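Local coordinates for protein YgiW (Escherichia coli, PDB 1NNX), which is a periplasmic bacterial OB-fold protein of unknown function, whose fold suggests, without proving, a role in binding small ligands, at residues 66-70 with 71-75. Sequence-based numbering, arbitrary orientation. Where two conformers were deposited one is given.
Sequences VDIDH and KRWNG
Asp69 and Arg72 meet through the backbone where the chain leaves strand 62-67 and bends into a short helical turn. Arg72 N donates to Asp69 O at 2.9 Å, and a weak bond from Trp73 N to His70 O repeats the i to i+3 pattern one residue on. Both close tight turns of chain, although 71-73 have helical angles without regular helical bonding. The Asp69 side chain closes an Asx turn: its OD2 accepts from Lys71 N at 2.9 Å and 172°, met on the anti side of the carboxylate and somewhat out of its plane. With CG anti to the backbone N (chi1 -174°), the carboxylate lies beside its own carbonyl carbon and faces the start of the turn, a reach for which short Asp is well suited. The aliphatic part of Lys71 runs past the same oxygen, while its ammonium stays well away.

On the inner side, Ile68 and Trp73 cross at about a right angle. In the conformer described, Ile68 CG2 lies over one face of the indole, off-centre, in a CH-pi contact 4.2 Å from the centroid of the six-membered ring, and also packs 3.7 Å from Arg72 CB. Branched Ile68 thus serves two neighbours while also touching Val101 and Ile46; Tyr55 meets the Trp73 ring edge-to-face. A water oxygen lying in the ring plane at the edge accepts from Trp73 NE1 at 3.0 Å and donates to Ile68 O. The chemistry therefore joins a polar Asx turn to apolar packing, fastening the turn to the barrel's hydrophobic side, and the Asp69 carboxylate would probably be stabilised as an anion by the N-H of Lys71.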
# COMPACT_ATOMS: atom_id res chain seq x y z
N VAL A 66 -5.91 0.39 0.56
CA VAL A 66 -4.80 0.36 1.51
C VAL A 66 -5.30 0.81 2.90
O VAL A 66 -6.16 1.70 3.04
CB VAL A 66 -3.61 1.23 1.06
CG1 VAL A 66 -3.10 0.71 -0.35
CG2 VAL A 66 -3.95 2.70 0.93
N ASP A 67 -4.82 0.13 3.92
CA ASP A 67 -5.18 0.47 5.32
C ASP A 67 -4.05 1.26 5.92
O ASP A 67 -2.95 0.75 6.06
CB ASP A 67 -5.43 -0.82 6.11
CG ASP A 67 -5.69 -0.59 7.63
OD1 ASP A 67 -6.24 -1.52 8.26
OD2 ASP A 67 -5.34 0.48 8.20
N ILE A 68 -4.32 2.51 6.28
CA ILE A 68 -3.32 3.44 6.85
C ILE A 68 -3.84 3.95 8.20
O ILE A 68 -4.81 4.70 8.22
CB ILE A 68 -3.10 4.63 5.95
CG1 ILE A 68 -2.66 4.16 4.54
CG2 ILE A 68 -2.02 5.47 6.54
CD1 ILE A 68 -2.61 5.25 3.49
N ASP A 69 -3.25 3.44 9.26
CA ASP A 69 -3.63 3.87 10.63
C ASP A 69 -3.24 5.32 10.78
O ASP A 69 -2.28 5.83 10.19
CB ASP A 69 -2.88 3.04 11.66
CG ASP A 69 -3.32 3.33 13.11
OD1 ASP A 69 -4.33 2.73 13.56
OD2 ASP A 69 -2.66 4.16 13.80
N HIS A 70 -3.97 6.00 11.65
CA HIS A 70 -3.72 7.39 11.94
C HIS A 70 -2.20 7.65 12.27
O HIS A 70 -1.61 8.68 11.89
CB HIS A 70 -4.39 7.89 13.26
CG HIS A 70 -4.08 9.32 13.64
ND1 HIS A 70 -4.73 10.40 13.08
CD2 HIS A 70 -3.20 9.84 14.54
CE1 HIS A 70 -4.27 11.51 13.61
NE2 HIS A 70 -3.34 11.20 14.49
N LYS A 71 -1.53 6.73 12.99
CA LYS A 71 -0.15 6.96 13.34
C LYS A 71 0.85 6.92 12.21
O LYS A 71 2.00 7.32 12.38
CB LYS A 71 0.31 5.96 14.42
CG LYS A 71 0.36 4.50 14.00
CD LYS A 71 0.83 3.62 15.16
CE LYS A 71 1.57 2.36 14.67
NZ LYS A 71 2.38 1.73 15.78
N ARG A 72 0.43 6.48 11.02
CA ARG A 72 1.42 6.43 9.93
C ARG A 72 1.72 7.78 9.28
O ARG A 72 2.76 7.98 8.68
CB ARG A 72 0.96 5.47 8.81
CG ARG A 72 0.59 4.13 9.27
CD ARG A 72 1.80 3.45 9.99
NE ARG A 72 1.36 2.21 10.62
CZ ARG A 72 2.09 1.49 11.47
NH1 ARG A 72 3.32 1.89 11.80
NH2 ARG A 72 1.59 0.37 11.99
N TRP A 73 0.84 8.76 9.47
CA TRP A 73 1.05 10.02 8.78
C TRP A 73 2.27 10.81 9.26
O TRP A 73 2.95 11.44 8.47
CB TRP A 73 -0.23 10.87 8.82
CG TRP A 73 -1.45 10.17 8.19
CD1 TRP A 73 -2.48 9.59 8.86
CD2 TRP A 73 -1.69 9.92 6.79
NE1 TRP A 73 -3.34 9.01 8.00
CE2 TRP A 73 -2.89 9.19 6.71
CE3 TRP A 73 -1.02 10.25 5.61
CZ2 TRP A 73 -3.45 8.76 5.50
CZ3 TRP A 73 -1.59 9.82 4.38
CH2 TRP A 73 -2.78 9.09 4.33
N ASN A 74 2.53 10.78 10.56
CA ASN A 74 3.69 11.49 11.10
C ASN A 74 3.87 12.95 10.70
O ASN A 74 4.98 13.35 10.34
CB ASN A 74 4.97 10.71 10.76
CG ASN A 74 5.04 9.38 11.48
OD1 ASN A 74 4.59 9.25 12.61
ND2 ASN A 74 5.63 8.38 10.84
N GLY A 75 2.80 13.73 10.76
CA GLY A 75 2.91 15.15 10.42
C GLY A 75 2.87 15.51 8.94
O GLY A 75 2.79 16.70 8.58
O HOH W 1 -1.47 1.18 8.91
O HOH W 2 -5.69 7.25 8.51
O HOH W 3 0.47 10.64 12.67